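Local atomic coordinates of vaginolysin (Gardnerella vaginalis, PDB entry 5IMY), a protein that probably binds cholesterol in host membranes and acts as a pore-forming toxin that lyses cells, as in other cholesterol-dependent cytolysins. Residues I442-K447 and R456-R461; R470-W475 and V483-K488; D385-Y390 and T424-T429. All coordinates share one frame; numbering follows the deposited sequence.

In the fold
All three contacts lie in the C-terminal beta sandwich, far from the centre of the chain, their own centres about 13 Å from one another. Interactions 2 and 3 belong to one sheet, where strand 469-475 runs beside strand 363-389; interaction 1 belongs to the facing sheet, where backbone bonds join the strands while the inward side chains pack apolar against the other sheet. Ile442 and Leu444 of interaction 1 and Ile472 of interaction 2 are buried between the sheets, and Tyr459 meets Ile472 and Glu485. Interaction 2 adds a salt bridge. Interaction 3 is the most polar: Arg387, His426 and Asn428 lie at the surface around Asp385, while His386 on the inner side is bonded to Asn474 of interaction 2.

Interaction 1 of 3, residues I442-K447 and R456-R461; sequences IKLVEK and RTVYDR
Glu446 and Arg456 pair their backbones in both directions, Glu446 N to Arg456 O at 2.7 Å and Arg456 N to Glu446 O at 2.9 Å. From there the Glu446 side chain runs alongside its partner. CB stays near the Arg456 carbonyl; CG, set between the backbone N and carbonyl carbon (chi1 62°), passes 3.5 Å from Arg456 O and also touches Val458 CG2 at 3.9 Å. At the tip, OE2 rests 3.8 Å from Arg456 CD, well out of the guanidinium plane, so no N-H points at it and the two charges attract only at a distance. OE1 has a weak bond to Thr478, while Arg456 NH1 is bonded to the carbonyl of Leu479.

A second ladder joins Ile442 to Arg461 through two straight backbone bonds. Between the ladders the register slips by one residue, and Leu444 N makes only weak, bent bonds to the carbonyls of Val458 and Tyr459. Beside the second ladder, Ile442 CG2 presses on Tyr459 CE2 at 3.6 Å, and Tyr459 OH is bonded to Glu485. The two ladders close the base of the loop from Glu446 to Arg456, the tryptophan-rich undecapeptide characteristic of cholesterol-dependent cytolysins.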
# COMPACT_ATOMS: atom_id res chain seq x y z
N ILE A 442 20.33 -17.38 -5.85
CA ILE A 442 21.70 -17.69 -5.43
C ILE A 442 22.36 -18.57 -6.49
O ILE A 442 21.80 -19.60 -6.90
CB ILE A 442 21.74 -18.39 -4.06
CG1 ILE A 442 21.07 -17.53 -2.98
CG2 ILE A 442 23.18 -18.69 -3.66
CD1 ILE A 442 20.93 -18.20 -1.63
N LYS A 443 23.55 -18.17 -6.93
CA LYS A 443 24.36 -18.94 -7.87
C LYS A 443 25.82 -18.82 -7.45
O LYS A 443 26.25 -17.76 -6.99
CB LYS A 443 24.17 -18.44 -9.31
CG LYS A 443 24.64 -19.41 -10.39
CD LYS A 443 24.24 -18.93 -11.78
CE LYS A 443 25.35 -18.14 -12.46
NZ LYS A 443 24.87 -17.39 -13.65
N LEU A 444 26.58 -19.91 -7.60
CA LEU A 444 27.94 -19.98 -7.06
C LEU A 444 29.01 -19.99 -8.15
O LEU A 444 29.83 -19.07 -8.19
CB LEU A 444 28.08 -21.23 -6.16
CG LEU A 444 29.46 -21.53 -5.57
CD1 LEU A 444 30.10 -20.29 -5.01
CD2 LEU A 444 29.36 -22.58 -4.49
N VAL A 445 29.04 -21.01 -9.01
CA VAL A 445 30.04 -21.16 -10.08
C VAL A 445 31.47 -21.12 -9.54
O VAL A 445 31.77 -20.41 -8.57
CB VAL A 445 29.84 -20.10 -11.20
CG1 VAL A 445 28.36 -19.92 -11.52
CG2 VAL A 445 30.51 -18.74 -10.89
N GLU A 446 32.36 -21.89 -10.17
CA GLU A 446 33.75 -22.02 -9.74
C GLU A 446 34.67 -21.95 -10.94
O GLU A 446 34.31 -22.37 -12.04
CB GLU A 446 33.99 -23.34 -8.99
CG GLU A 446 33.73 -24.59 -9.84
CD GLU A 446 34.80 -25.65 -9.67
OE1 GLU A 446 35.96 -25.29 -9.37
OE2 GLU A 446 34.48 -26.84 -9.83
N LYS A 447 35.88 -21.42 -10.73
CA LYS A 447 36.86 -21.31 -11.80
C LYS A 447 37.45 -22.68 -12.10
O LYS A 447 38.10 -23.29 -11.25
CB LYS A 447 37.96 -20.32 -11.42
CG LYS A 447 38.99 -20.08 -12.54
CD LYS A 447 40.27 -19.44 -12.03
CE LYS A 447 41.08 -20.38 -11.14
NZ LYS A 447 42.24 -21.00 -11.84
N ARG A 456 32.32 -22.94 -14.03
CA ARG A 456 31.52 -24.16 -13.87
C ARG A 456 30.51 -23.95 -12.75
O ARG A 456 30.89 -23.65 -11.62
CB ARG A 456 32.41 -25.36 -13.57
CG ARG A 456 31.67 -26.57 -13.03
CD ARG A 456 32.58 -27.78 -12.96
NE ARG A 456 31.96 -28.89 -12.25
CZ ARG A 456 32.49 -30.11 -12.16
NH1 ARG A 456 33.65 -30.38 -12.75
NH2 ARG A 456 31.85 -31.06 -11.49
N THR A 457 29.23 -24.14 -13.06
CA THR A 457 28.16 -23.80 -12.14
C THR A 457 28.02 -24.86 -11.06
O THR A 457 27.73 -26.02 -11.35
CB THR A 457 26.84 -23.63 -12.89
OG1 THR A 457 26.95 -22.57 -13.84
CG2 THR A 457 25.70 -23.32 -11.92
N VAL A 458 28.22 -24.44 -9.81
CA VAL A 458 27.83 -25.21 -8.63
C VAL A 458 26.61 -24.52 -8.04
O VAL A 458 26.59 -23.29 -7.92
CB VAL A 458 28.97 -25.29 -7.60
CG1 VAL A 458 28.68 -26.37 -6.56
CG2 VAL A 458 30.31 -25.54 -8.28
N TYR A 459 25.58 -25.30 -7.71
CA TYR A 459 24.43 -24.78 -6.99
C TYR A 459 23.82 -23.55 -7.67
O TYR A 459 24.31 -22.43 -7.51
CB TYR A 459 24.84 -24.42 -5.56
CG TYR A 459 23.69 -23.93 -4.70
CD1 TYR A 459 22.99 -24.80 -3.89
CD2 TYR A 459 23.32 -22.59 -4.70
CE1 TYR A 459 21.94 -24.36 -3.11
CE2 TYR A 459 22.27 -22.14 -3.93
CZ TYR A 459 21.59 -23.03 -3.13
OH TYR A 459 20.55 -22.58 -2.35
N ASP A 460 22.73 -23.75 -8.40
CA ASP A 460 21.96 -22.65 -8.99
C ASP A 460 20.50 -22.84 -8.58
O ASP A 460 19.84 -23.78 -9.03
CB ASP A 460 22.10 -22.62 -10.51
CG ASP A 460 21.49 -21.37 -11.13
OD1 ASP A 460 20.80 -20.62 -10.41
OD2 ASP A 460 21.70 -21.15 -12.34
N ARG A 461 20.00 -21.94 -7.73
CA ARG A 461 18.64 -22.05 -7.22
C ARG A 461 17.98 -20.68 -7.19
O ARG A 461 18.64 -19.65 -6.96
CB ARG A 461 18.62 -22.67 -5.81
CG ARG A 461 18.11 -24.10 -5.81
CD ARG A 461 18.64 -24.90 -4.63
NE ARG A 461 17.77 -24.81 -3.46
CZ ARG A 461 16.62 -25.47 -3.32
NH1 ARG A 461 16.19 -26.27 -4.29
NH2 ARG A 461 15.90 -25.33 -2.22
O HOH W 1 24.96 -19.94 -14.96

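Interaction 2 of 3, residues R470-W475 and V483-K488; sequences RTISNW and VAETVK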
# COMPACT_ATOMS: atom_id res chain seq x y z
N ARG A 470 19.70 -19.68 6.46
CA ARG A 470 20.10 -20.49 5.33
C ARG A 470 21.62 -20.43 5.22
O ARG A 470 22.19 -19.34 5.20
CB ARG A 470 19.44 -20.01 4.03
CG ARG A 470 20.05 -20.55 2.73
CD ARG A 470 19.07 -21.41 1.96
NE ARG A 470 17.76 -20.79 1.82
CZ ARG A 470 16.66 -21.43 1.46
NH1 ARG A 470 16.70 -22.73 1.19
NH2 ARG A 470 15.51 -20.78 1.37
N THR A 471 22.26 -21.59 5.18
CA THR A 471 23.71 -21.67 5.04
C THR A 471 24.04 -22.66 3.93
O THR A 471 23.54 -23.79 3.93
CB THR A 471 24.39 -22.07 6.35
OG1 THR A 471 25.73 -22.49 6.09
CG2 THR A 471 23.64 -23.19 7.04
N ILE A 472 24.89 -22.23 3.00
CA ILE A 472 25.26 -23.01 1.83
C ILE A 472 26.76 -23.23 1.88
O ILE A 472 27.54 -22.28 1.69
CB ILE A 472 24.85 -22.31 0.53
CG1 ILE A 472 23.38 -21.87 0.60
CG2 ILE A 472 25.08 -23.23 -0.67
CD1 ILE A 472 22.92 -21.05 -0.59
N SER A 473 27.18 -24.46 2.15
CA SER A 473 28.59 -24.81 2.25
C SER A 473 29.03 -25.55 1.00
O SER A 473 28.33 -26.44 0.51
CB SER A 473 28.86 -25.68 3.48
OG SER A 473 28.50 -25.00 4.67
N ASN A 474 30.20 -25.17 0.47
CA ASN A 474 30.77 -25.80 -0.71
C ASN A 474 32.22 -26.16 -0.44
O ASN A 474 32.95 -25.40 0.20
CB ASN A 474 30.67 -24.88 -1.94
CG ASN A 474 31.31 -23.52 -1.70
OD1 ASN A 474 32.49 -23.32 -1.99
ND2 ASN A 474 30.53 -22.58 -1.18
N TRP A 475 32.63 -27.33 -0.92
CA TRP A 475 33.97 -27.83 -0.67
C TRP A 475 34.38 -28.70 -1.86
O TRP A 475 33.82 -28.58 -2.95
CB TRP A 475 34.02 -28.57 0.68
CG TRP A 475 33.32 -29.90 0.68
CD1 TRP A 475 33.89 -31.13 0.49
CD2 TRP A 475 31.92 -30.14 0.89
NE1 TRP A 475 32.94 -32.11 0.56
CE2 TRP A 475 31.72 -31.53 0.80
CE3 TRP A 475 30.82 -29.31 1.13
CZ2 TRP A 475 30.46 -32.12 0.96
CZ3 TRP A 475 29.57 -29.89 1.28
CH2 TRP A 475 29.40 -31.28 1.20
N VAL A 483 28.66 -29.37 -2.57
CA VAL A 483 27.89 -28.28 -1.99
C VAL A 483 26.75 -28.88 -1.18
O VAL A 483 26.32 -30.01 -1.42
CB VAL A 483 27.36 -27.32 -3.08
CG1 VAL A 483 26.39 -28.04 -4.00
CG2 VAL A 483 26.73 -26.08 -2.46
N ALA A 484 26.25 -28.12 -0.21
CA ALA A 484 25.19 -28.61 0.66
C ALA A 484 24.36 -27.44 1.18
O ALA A 484 24.83 -26.31 1.27
CB ALA A 484 25.77 -29.41 1.84
N GLU A 485 23.10 -27.75 1.52
CA GLU A 485 22.13 -26.77 1.99
C GLU A 485 21.43 -27.32 3.23
O GLU A 485 21.17 -28.52 3.31
CB GLU A 485 21.10 -26.45 0.89
CG GLU A 485 20.75 -24.98 0.77
CD GLU A 485 19.59 -24.75 -0.18
OE1 GLU A 485 18.92 -25.74 -0.55
OE2 GLU A 485 19.35 -23.59 -0.56
N THR A 486 21.09 -26.44 4.17
CA THR A 486 20.68 -26.86 5.51
C THR A 486 19.27 -26.45 5.90
O THR A 486 18.55 -27.25 6.51
CB THR A 486 21.65 -26.30 6.56
OG1 THR A 486 21.49 -24.88 6.64
CG2 THR A 486 23.09 -26.63 6.20
N VAL A 487 18.85 -25.22 5.58
CA VAL A 487 17.64 -24.58 6.10
C VAL A 487 17.50 -24.77 7.61
O VAL A 487 18.24 -25.55 8.22
CB VAL A 487 16.36 -25.05 5.37
CG1 VAL A 487 16.02 -24.07 4.25
CG2 VAL A 487 16.47 -26.46 4.80
N LYS A 488 16.56 -24.04 8.22
CA LYS A 488 16.46 -24.00 9.68
C LYS A 488 15.06 -23.54 10.07
O LYS A 488 14.40 -22.82 9.32
CB LYS A 488 17.51 -23.06 10.27
CG LYS A 488 17.93 -23.37 11.70
CD LYS A 488 19.26 -22.70 12.03
CE LYS A 488 19.61 -22.80 13.50
NZ LYS A 488 19.54 -24.19 14.02
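Ser473 and Ala484 form the hydrogen-bonded pair of this hairpin, each satisfying the other's amide and carbonyl: Ser473 N to Ala484 O at 3.1 Å, and Ala484 N to Ser473 O at 2.8 Å. Both carbonyls also take a CA-H contact, Ser473 O from Val483 CA at 3.1 Å and Ala484 O from Ile472 CA at 3.4 Å. Ile472 and Asn474 turn their backbone groups the other way, to strand 363-389.

The remaining bond between the two segments comes from side chains. The Arg470 chain bends at chi2 and chi3, which brings NH1 within 3.3 Å of Glu485 OE2 in a salt bridge whose hydrogen bond is weak and bent (128°). OE2 is also bonded to Tyr459 OH. Arg470 NH2 has a weak bond to the carbonyl of Pro465, and Val487 CG1 lies over one guanidinium face, 3.4 Å from Arg470 NH1. The Asn474 amide turns away from Val483: its OD1 accepts from His386 ND1, and its ND2 meets Tyr394 OH weakly.

Apolar contacts flank the bonds: on the inner face Ile472 CG2 and Val483 CG2 touch side by side at 3.7 Å, and on the other Ala484 CB sits at the edge of the Trp475 ring.

Strand 469-475 has strand 480-485 on one flank and runs parallel to the end of strand 363-389 on the other; Ile472 packs on Tyr459 and Val483 on Val458, in the loop that leads into strand 460-464 of the facing sheet.

Interaction 3 of 3, residues D385-Y390 and T424-T429; sequences DHRGAY and TAHFNT
Asp385 and Asn428 both swing the CG atom away from the backbone nitrogen (chi1 -164° and -165°), which brings carboxylate and amide together across a non-hydrogen-bonded pair of the strands. Asn428 ND2 gives its hydrogen to Asp385 OD1 at 2.9 Å. The oxygen lies close to the amide plane, yet the donor comes from well above the carboxylate plane, and the two groups are turned 76° apart.

His426 reaches the same oxygen from two residues earlier in the same strand, on the same face. Its NE2 is 2.9 Å from Asp385 OD1, but the angle is too poor for a hydrogen bond, so the approach is an electrostatic one at most. Arg387 lies alongside His426, with CB 3.8 Å from CD2 of that ring and NE in the ring plane at its edge; the same NE bridges to Asp385 OD2 at 2.9 Å, through a weak, bent bond.

His386 and Phe427, whose side chains take the other face, are joined by two backbone bonds, His386 N to Phe427 O at 2.9 Å and Phe427 N to His386 O at 3.2 Å. Ala425 O lies over one face of the His386 ring.

The Asp385 carboxylate is thus shared between amide, imidazole and arginine, which would be expected to keep it ionised. Its charge could favour a protonated His426, though the nearby guanidinium would work against that. His386 directs ND1 at Asn474 OD1 and NE2, weakly, at Tyr390 O; if the Asn474 amide is placed correctly, two acceptors are consistent with a doubly protonated, cationic ring.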
# COMPACT_ATOMS: atom_id res chain seq x y z
N ASP A 385 29.71 -20.43 3.15
CA ASP A 385 30.97 -21.03 3.60
C ASP A 385 31.62 -21.72 2.41
O ASP A 385 31.11 -22.73 1.92
CB ASP A 385 30.74 -22.01 4.75
CG ASP A 385 32.02 -22.36 5.49
OD1 ASP A 385 32.91 -21.49 5.56
OD2 ASP A 385 32.13 -23.49 5.99
N HIS A 386 32.74 -21.17 1.95
CA HIS A 386 33.45 -21.67 0.78
C HIS A 386 34.78 -22.27 1.23
O HIS A 386 35.73 -21.53 1.52
CB HIS A 386 33.66 -20.56 -0.24
CG HIS A 386 34.69 -20.87 -1.28
ND1 HIS A 386 34.78 -22.11 -1.89
CD2 HIS A 386 35.67 -20.12 -1.83
CE1 HIS A 386 35.77 -22.10 -2.76
NE2 HIS A 386 36.32 -20.90 -2.75
N ARG A 387 34.85 -23.60 1.28
CA ARG A 387 36.08 -24.30 1.64
C ARG A 387 36.47 -25.28 0.54
O ARG A 387 36.56 -26.48 0.77
CB ARG A 387 35.92 -25.02 2.99
CG ARG A 387 34.48 -25.18 3.45
CD ARG A 387 34.36 -26.19 4.58
NE ARG A 387 34.16 -25.57 5.89
CZ ARG A 387 34.08 -26.24 7.03
NH1 ARG A 387 34.19 -27.57 7.04
NH2 ARG A 387 33.90 -25.60 8.18
N GLY A 388 36.69 -24.76 -0.66
CA GLY A 388 36.98 -25.61 -1.81
C GLY A 388 38.26 -25.19 -2.50
O GLY A 388 38.57 -24.01 -2.61
N ALA A 389 39.00 -26.19 -2.99
CA ALA A 389 40.26 -25.95 -3.67
C ALA A 389 40.02 -25.35 -5.05
O ALA A 389 40.31 -25.99 -6.07
CB ALA A 389 41.07 -27.25 -3.79
N TYR A 390 39.51 -24.13 -5.09
CA TYR A 390 39.22 -23.44 -6.35
C TYR A 390 38.66 -22.06 -6.02
O TYR A 390 38.21 -21.81 -4.90
CB TYR A 390 38.22 -24.22 -7.21
CG TYR A 390 36.99 -24.68 -6.47
CD1 TYR A 390 36.00 -23.79 -6.10
CD2 TYR A 390 36.81 -26.02 -6.15
CE1 TYR A 390 34.87 -24.21 -5.42
CE2 TYR A 390 35.68 -26.45 -5.48
CZ TYR A 390 34.72 -25.54 -5.11
OH TYR A 390 33.59 -25.97 -4.44
N THR A 424 38.33 -16.93 -2.36
CA THR A 424 39.45 -17.86 -2.35
C THR A 424 39.57 -18.57 -1.00
O THR A 424 38.97 -18.16 -0.00
CB THR A 424 40.76 -17.14 -2.67
OG1 THR A 424 41.86 -18.06 -2.59
CG2 THR A 424 41.00 -15.99 -1.69
N ALA A 425 40.37 -19.63 -1.00
CA ALA A 425 40.68 -20.40 0.20
C ALA A 425 39.43 -20.64 1.04
O ALA A 425 38.50 -21.31 0.58
CB ALA A 425 41.75 -19.68 1.02
N HIS A 426 39.39 -20.11 2.26
CA HIS A 426 38.21 -20.19 3.11
C HIS A 426 37.59 -18.80 3.21
O HIS A 426 38.21 -17.88 3.74
CB HIS A 426 38.55 -20.73 4.50
CG HIS A 426 37.35 -21.10 5.31
ND1 HIS A 426 36.65 -20.19 6.07
CD2 HIS A 426 36.71 -22.29 5.46
CE1 HIS A 426 35.64 -20.79 6.67
NE2 HIS A 426 35.65 -22.07 6.31
N PHE A 427 36.38 -18.66 2.67
CA PHE A 427 35.63 -17.42 2.71
C PHE A 427 34.32 -17.69 3.44
O PHE A 427 33.57 -18.59 3.06
CB PHE A 427 35.37 -16.89 1.30
CG PHE A 427 34.40 -15.74 1.25
CD1 PHE A 427 34.84 -14.43 1.39
CD2 PHE A 427 33.05 -15.96 1.05
CE1 PHE A 427 33.96 -13.37 1.34
CE2 PHE A 427 32.16 -14.91 1.00
CZ PHE A 427 32.61 -13.61 1.14
N ASN A 428 34.05 -16.91 4.49
CA ASN A 428 32.85 -17.07 5.29
C ASN A 428 32.21 -15.71 5.52
O ASN A 428 32.91 -14.71 5.74
CB ASN A 428 33.16 -17.74 6.63
CG ASN A 428 31.92 -18.24 7.34
OD1 ASN A 428 31.35 -17.55 8.19
ND2 ASN A 428 31.49 -19.44 6.98
N THR A 429 30.88 -15.67 5.47
CA THR A 429 30.15 -14.44 5.70
C THR A 429 28.67 -14.76 5.83
O THR A 429 28.19 -15.76 5.28
CB THR A 429 30.36 -13.42 4.57
OG1 THR A 429 29.73 -12.18 4.91
CG2 THR A 429 29.78 -13.93 3.25